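Local atomic coordinates of sulfite reductase [ferredoxin] (Mycobacterium tuberculosis, PDB entry 1ZJ8), a protein that catalyses the six-electron reduction of sulfite to sulfide, taking electrons from ferredoxin through a [4Fe-4S] cluster and siroheme. Residues T285-F288 and R289-Y293; R295-A298 and K299-L302. All coordinates share one frame; numbering follows the deposited sequence.

Contact 1 (T285-F288 and R289-Y293)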
loop_
_atom_site.group_PDB
_atom_site.type_symbol
_atom_site.label_atom_id
_atom_site.label_comp_id
_atom_site.label_asym_id
_atom_site.label_seq_id
_atom_site.Cartn_x
_atom_site.Cartn_y
_atom_site.Cartn_z
ATOM N N THR A 285 -7.888 -15.011 9.532
ATOM C CA THR A 285 -8.239 -15.128 8.134
ATOM C C THR A 285 -9.398 -16.109 7.943
ATOM O O THR A 285 -10.242 -15.913 7.059
ATOM C CB THR A 285 -7.035 -15.583 7.303
ATOM O OG1 THR A 285 -5.899 -14.775 7.639
ATOM C CG2 THR A 285 -7.329 -15.454 5.810
ATOM N N SER A 286 -9.430 -17.162 8.768
ATOM C CA SER A 286 -10.485 -18.196 8.696
ATOM C C SER A 286 -11.834 -17.653 9.133
ATOM O O SER A 286 -12.857 -17.958 8.524
ATOM C CB SER A 286 -10.100 -19.402 9.540
ATOM O OG SER A 286 -8.848 -19.926 9.099
ATOM N N VAL A 287 -11.834 -16.814 10.159
ATOM C CA VAL A 287 -13.071 -16.150 10.547
ATOM C C VAL A 287 -13.578 -15.286 9.399
ATOM O O VAL A 287 -14.757 -15.332 9.061
ATOM C CB VAL A 287 -12.909 -15.269 11.783
ATOM C CG1 VAL A 287 -14.252 -14.594 12.128
ATOM C CG2 VAL A 287 -12.365 -16.096 12.956
ATOM N N PHE A 288 -12.686 -14.507 8.797
ATOM C CA PHE A 288 -13.044 -13.685 7.640
ATOM C C PHE A 288 -13.743 -14.539 6.589
ATOM O O PHE A 288 -14.853 -14.230 6.174
ATOM C CB PHE A 288 -11.786 -13.001 7.044
ATOM C CG PHE A 288 -12.059 -12.065 5.867
ATOM C CD1 PHE A 288 -13.126 -11.151 5.889
ATOM C CD2 PHE A 288 -11.218 -12.071 4.749
ATOM C CE1 PHE A 288 -13.368 -10.286 4.815
ATOM C CE2 PHE A 288 -11.458 -11.201 3.658
ATOM C CZ PHE A 288 -12.539 -10.312 3.701
ATOM N N ARG A 289 -13.092 -15.619 6.169
ATOM C CA ARG A 289 -13.632 -16.486 5.110
ATOM C C ARG A 289 -15.026 -16.991 5.479
ATOM O O ARG A 289 -15.950 -16.945 4.658
ATOM C CB ARG A 289 -12.697 -17.670 4.840
ATOM C CG ARG A 289 -13.216 -18.700 3.791
ATOM C CD ARG A 289 -12.462 -20.034 3.863
ATOM N NE ARG A 289 -12.389 -20.500 5.246
ATOM C CZ ARG A 289 -11.566 -21.438 5.708
ATOM N NH1 ARG A 289 -10.715 -22.066 4.899
ATOM N NH2 ARG A 289 -11.598 -21.744 7.004
ATOM N N ASP A 290 -15.184 -17.441 6.720
ATOM C CA ASP A 290 -16.412 -18.124 7.136
ATOM C C ASP A 290 -17.567 -17.167 7.540
ATOM O O ASP A 290 -18.744 -17.471 7.295
ATOM C CB ASP A 290 -16.068 -19.136 8.253
ATOM C CG ASP A 290 -15.076 -20.244 7.779
ATOM O OD1 ASP A 290 -15.053 -20.580 6.580
ATOM O OD2 ASP A 290 -14.313 -20.785 8.602
ATOM N N TYR A 291 -17.238 -16.014 8.118
ATOM C CA TYR A 291 -18.256 -15.082 8.632
ATOM C C TYR A 291 -18.287 -13.695 7.954
ATOM O O TYR A 291 -19.171 -12.876 8.244
ATOM C CB TYR A 291 -18.054 -14.880 10.136
ATOM C CG TYR A 291 -18.430 -16.060 11.031
ATOM C CD1 TYR A 291 -17.577 -17.168 11.169
ATOM C CD2 TYR A 291 -19.622 -16.038 11.791
ATOM C CE1 TYR A 291 -17.921 -18.232 12.017
ATOM C CE2 TYR A 291 -19.966 -17.083 12.631
ATOM C CZ TYR A 291 -19.122 -18.176 12.740
ATOM O OH TYR A 291 -19.477 -19.205 13.578
ATOM N N GLY A 292 -17.326 -13.411 7.075
ATOM C CA GLY A 292 -17.355 -12.171 6.303
ATOM C C GLY A 292 -18.525 -12.125 5.332
ATOM O O GLY A 292 -18.934 -13.150 4.785
ATOM N N TYR A 293 -19.054 -10.927 5.109
ATOM C CA TYR A 293 -20.217 -10.734 4.238
ATOM C C TYR A 293 -19.855 -10.957 2.768
ATOM O O TYR A 293 -18.767 -10.583 2.339
ATOM C CB TYR A 293 -20.792 -9.333 4.446
ATOM C CG TYR A 293 -21.089 -8.993 5.895
ATOM C CD1 TYR A 293 -21.535 -9.963 6.790
ATOM C CD2 TYR A 293 -20.954 -7.695 6.366
ATOM C CE1 TYR A 293 -21.826 -9.649 8.125
ATOM C CE2 TYR A 293 -21.260 -7.367 7.707
ATOM C CZ TYR A 293 -21.695 -8.354 8.580
ATOM O OH TYR A 293 -21.985 -8.060 9.901
#

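Contact 2 (R295-A298 and K299-L302). With SRM (siroheme), chain E.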
loop_
_atom_site.group_PDB
_atom_site.type_symbol
_atom_site.label_atom_id
_atom_site.label_comp_id
_atom_site.label_asym_id
_atom_site.label_seq_id
_atom_site.Cartn_x
_atom_site.Cartn_y
_atom_site.Cartn_z
ATOM N N ARG A 295 -22.406 -10.488 0.094
ATOM C CA ARG A 295 -23.633 -10.036 -0.540
ATOM C C ARG A 295 -23.412 -8.731 -1.327
ATOM O O ARG A 295 -23.403 -8.748 -2.555
ATOM C CB ARG A 295 -24.704 -9.862 0.539
ATOM C CG ARG A 295 -26.060 -9.462 0.014
ATOM C CD ARG A 295 -27.036 -9.352 1.156
ATOM N NE ARG A 295 -26.727 -8.211 2.014
ATOM C CZ ARG A 295 -27.106 -6.953 1.776
ATOM N NH1 ARG A 295 -27.804 -6.641 0.687
ATOM N NH2 ARG A 295 -26.773 -5.992 2.632
ATOM N N LEU A 296 -23.251 -7.611 -0.623
ATOM C CA LEU A 296 -22.874 -6.347 -1.267
ATOM C C LEU A 296 -21.356 -6.315 -1.478
ATOM O O LEU A 296 -20.581 -6.482 -0.530
ATOM C CB LEU A 296 -23.309 -5.128 -0.433
ATOM C CG LEU A 296 -24.814 -4.864 -0.260
ATOM C CD1 LEU A 296 -25.114 -3.677 0.684
ATOM C CD2 LEU A 296 -25.497 -4.661 -1.616
ATOM N N ARG A 297 -20.943 -6.077 -2.720
ATOM C CA ARG A 297 -19.521 -5.962 -3.088
ATOM C C ARG A 297 -18.779 -4.879 -2.314
ATOM O O ARG A 297 -17.624 -5.060 -1.967
ATOM C CB ARG A 297 -19.389 -5.648 -4.577
ATOM C CG ARG A 297 -18.149 -6.187 -5.184
ATOM C CD ARG A 297 -18.284 -7.677 -5.428
ATOM N NE ARG A 297 -16.997 -8.308 -5.729
ATOM C CZ ARG A 297 -16.142 -8.775 -4.813
ATOM N NH1 ARG A 297 -16.382 -8.654 -3.505
ATOM N NH2 ARG A 297 -15.014 -9.342 -5.207
ATOM N N ALA A 298 -19.443 -3.761 -2.048
ATOM C CA ALA A 298 -18.859 -2.690 -1.244
ATOM C C ALA A 298 -19.184 -2.806 0.252
ATOM O O ALA A 298 -18.971 -1.851 0.997
ATOM C CB ALA A 298 -19.323 -1.339 -1.760
ATOM N N LYS A 299 -19.713 -3.950 0.691
ATOM C CA LYS A 299 -19.957 -4.187 2.120
ATOM C C LYS A 299 -19.463 -5.592 2.487
ATOM O O LYS A 299 -20.074 -6.295 3.305
ATOM C CB LYS A 299 -21.447 -4.008 2.439
ATOM C CG LYS A 299 -21.827 -3.836 3.941
ATOM C CD LYS A 299 -23.249 -4.432 4.199
ATOM C CE LYS A 299 -23.559 -4.715 5.666
ATOM N NZ LYS A 299 -24.359 -3.639 6.302
ATOM N N ALA A 300 -18.327 -5.968 1.890
ATOM C CA ALA A 300 -17.774 -7.317 1.994
ATOM C C ALA A 300 -16.554 -7.414 2.914
ATOM O O ALA A 300 -16.237 -8.495 3.406
ATOM C CB ALA A 300 -17.422 -7.826 0.591
ATOM N N ARG A 301 -15.888 -6.289 3.159
ATOM C CA ARG A 301 -14.587 -6.286 3.834
ATOM C C ARG A 301 -14.670 -6.478 5.340
ATOM O O ARG A 301 -15.684 -6.153 5.973
ATOM C CB ARG A 301 -13.856 -4.980 3.527
ATOM C CG ARG A 301 -13.609 -4.854 2.055
ATOM C CD ARG A 301 -12.362 -4.147 1.739
ATOM N NE ARG A 301 -11.193 -4.749 2.353
ATOM C CZ ARG A 301 -9.968 -4.278 2.176
ATOM N NH1 ARG A 301 -9.772 -3.243 1.379
ATOM N NH2 ARG A 301 -8.933 -4.854 2.765
ATOM N N LEU A 302 -13.578 -6.980 5.909
ATOM C CA LEU A 302 -13.566 -7.368 7.301
ATOM C C LEU A 302 -13.930 -6.221 8.248
ATOM O O LEU A 302 -14.595 -6.443 9.263
ATOM C CB LEU A 302 -12.207 -7.945 7.671
ATOM C CG LEU A 302 -12.057 -8.464 9.107
ATOM C CD1 LEU A 302 -13.118 -9.518 9.384
ATOM C CD2 LEU A 302 -10.659 -9.027 9.335
HETATM FE FE SRM E . -5.333 -0.311 -4.336
HETATM C CHA SRM E . -7.838 -0.971 -6.562
HETATM C CHB SRM E . -3.468 0.931 -6.825
HETATM C CHC SRM E . -2.932 0.272 -2.218
HETATM C CHD SRM E . -7.675 0.565 -1.952
HETATM N NA SRM E . -5.523 -0.249 -6.325
HETATM C C1A SRM E . -6.559 -0.678 -7.079
HETATM C C2A SRM E . -6.232 -0.816 -8.534
HETATM C CMA SRM E . -5.900 -2.244 -8.841
HETATM C CDA SRM E . -7.289 -0.227 -9.427
HETATM C CEA SRM E . -8.239 -1.130 -10.146
HETATM O O3A SRM E . -8.997 -1.844 -9.481
HETATM O O4A SRM E . -8.267 -1.172 -11.385
HETATM C C3A SRM E . -5.021 0.050 -8.619
HETATM C CAA SRM E . -3.953 -0.463 -9.524
HETATM C CBA SRM E . -4.293 0.160 -10.851
HETATM C CCA SRM E . -3.058 0.420 -11.651
HETATM O O1A SRM E . -2.041 0.855 -11.069
HETATM O O2A SRM E . -3.080 0.170 -12.881
HETATM C C4A SRM E . -4.631 0.243 -7.193
HETATM N NB SRM E . -3.483 0.324 -4.539
HETATM C C1B SRM E . -2.814 0.761 -5.608
HETATM C C2B SRM E . -1.351 1.018 -5.384
HETATM C CMB SRM E . -0.464 0.598 -6.522
HETATM C CDB SRM E . -1.186 2.488 -5.181
HETATM C CEB SRM E . 0.185 3.016 -4.950
HETATM O O3B SRM E . 0.772 3.746 -5.778
HETATM O O4B SRM E . 0.731 2.692 -3.895
HETATM C C3B SRM E . -1.165 0.258 -4.089
HETATM C CAB SRM E . -0.841 -1.190 -4.354
HETATM C CBB SRM E . -0.092 -1.815 -3.217
HETATM C CCB SRM E . 0.007 -3.300 -3.414
HETATM O O1B SRM E . 1.051 -3.815 -3.806
HETATM O O2B SRM E . -0.938 -4.039 -3.159
HETATM C C4B SRM E . -2.576 0.271 -3.568
HETATM N NC SRM E . -5.306 0.399 -2.539
HETATM C C1C SRM E . -4.224 0.404 -1.733
HETATM C C2C SRM E . -4.473 0.926 -0.471
HETATM C CDC SRM E . -3.514 1.340 0.595
HETATM C CEC SRM E . -2.996 0.369 1.584
HETATM O O3C SRM E . -3.211 -0.855 1.432
HETATM O O4C SRM E . -2.374 0.856 2.539
HETATM C C3C SRM E . -5.830 1.045 -0.453
HETATM C CAC SRM E . -6.494 1.570 0.779
HETATM C CBC SRM E . -6.537 0.732 2.039
HETATM C CCC SRM E . -7.650 -0.293 1.908
HETATM O O1C SRM E . -7.536 -1.262 1.110
HETATM O O2C SRM E . -8.678 -0.106 2.608
HETATM C C4C SRM E . -6.316 0.662 -1.676
HETATM N ND SRM E . -7.336 -0.548 -4.167
HETATM C C1D SRM E . -8.056 0.049 -3.204
HETATM C C2D SRM E . -9.397 0.132 -3.624
HETATM C CAD SRM E . -10.562 0.140 -2.650
HETATM C CBD SRM E . -11.196 -1.164 -2.278
HETATM C CCD SRM E . -12.265 -1.290 -1.231
HETATM O O1D SRM E . -11.975 -1.944 -0.204
HETATM O O2D SRM E . -13.397 -0.757 -1.383
HETATM C C3D SRM E . -9.451 -0.443 -4.882
HETATM C CDD SRM E . -10.694 -0.985 -5.534
HETATM C CED SRM E . -11.312 -2.313 -5.155
HETATM O O3D SRM E . -10.703 -3.129 -4.462
HETATM O O4D SRM E . -12.453 -2.619 -5.530
HETATM C C4D SRM E . -8.170 -0.861 -5.204
#

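Contact 1 (T285-F288 and R289-Y293)
Four main-chain carbonyls in succession, those of Thr285, Ser286, Val287 and Phe288, are each taken up by the amide four residues on, from Arg289 to Gly292. Tyr291 N meets Val287 O at 2.7 Å, and the last bond of the series runs from Gly292 N to Phe288 O (2.8 Å).

Arg289 and Asp290 form a salt bridge, gripped side-on by NE and NH2 of the arginine, one to each carboxylate oxygen. Arg289 NE binds Asp290 OD1 at 3.0 Å from above the carboxylate plane, while Arg289 NH2 gives a longer bond of 3.3 Å to Asp290 OD2, on its syn side but tilted out of the plane. A bend at chi3 (49°) turns the guanidinium back, and Arg289 NH2 lies 3.8 Å from Ser286 CB. Asp290 OD2 also bonds Tyr322 OH, and Arg289 NH1 bonds the carbonyl of Asp211. Ser286 OG is satisfied by Ala282 O, one turn earlier. The Tyr291 ring presents its edge to Val287 O, and its hydroxyl is bonded to Glu321. The arrangement is the C-terminal end of alpha-helix 277-291, its last i to i+4 bonds closing at Gly292, the first residue to leave helical angles (psi 147°).

Contact 2 (R295-A298 and K299-L302)
Leu296 and Lys299 close a type I beta turn: Lys299 N donates to Leu296 O at 2.9 Å, and the two central residues, Arg297 and Ala298, have the backbone angles expected of that turn. Over the same pair the side chains cross obliquely, Leu296 CB against Lys299 CB at 3.6 Å, and the Leu296 CD1 branch extends the contact to Lys299 CD. Lys299 CG is anti to the backbone N (chi1 -164°), which sends the aliphatic chain past Leu296 and towards Arg295. There the like charges stay 5.0 Å apart, measured from Arg295 NH2 to Lys299 NZ; Glu23 lies nearby, touching Lys299 and making a long, weak ion pair with Arg295 NH2. Leu296 CG lies over one face of the Arg295 guanidinium, offset toward its rim.

Ala300 CB lies at the edge of the Arg297 guanidinium, near its plane. Arg297 is anchored by a salt bridge from NH2 to Asp174, and its carbonyl accepts a bond from Arg217 NE.

Beyond the turn, Arg301 belongs to the siroheme pocket. Its NH1 joins two propionate carboxylates of siroheme, donating to O1D at 3.0 Å (N-H...O 174°) and to O1C at 3.0 Å (150°). Asp235 holds Arg301 NH2 in a salt bridge and probably orients the guanidinium, at whose edge siroheme O1D lies in plane.

Contact 1 ends helix 277-291 and contact 2 follows it in the loop leading to helix 302-309; their centres are 12 Å apart. The chain folds back so that the two also meet directly: Phe288 CE1 lies 3.5 Å from Leu302 N, and Tyr293 CB is 3.3 Å from Lys299 O. Phe288 CE1 also packs near Ala300 O (3.7 Å), so it meets the backbone just before and just after Arg301 in sequence. Contact 1 does not reach the cofactor, the Phe288 side chain lying about 9 Å from siroheme, whereas contact 2 touches it through Arg301. The iron-sulfur cluster is farther off, about 13 Å from the side chain of Ala298.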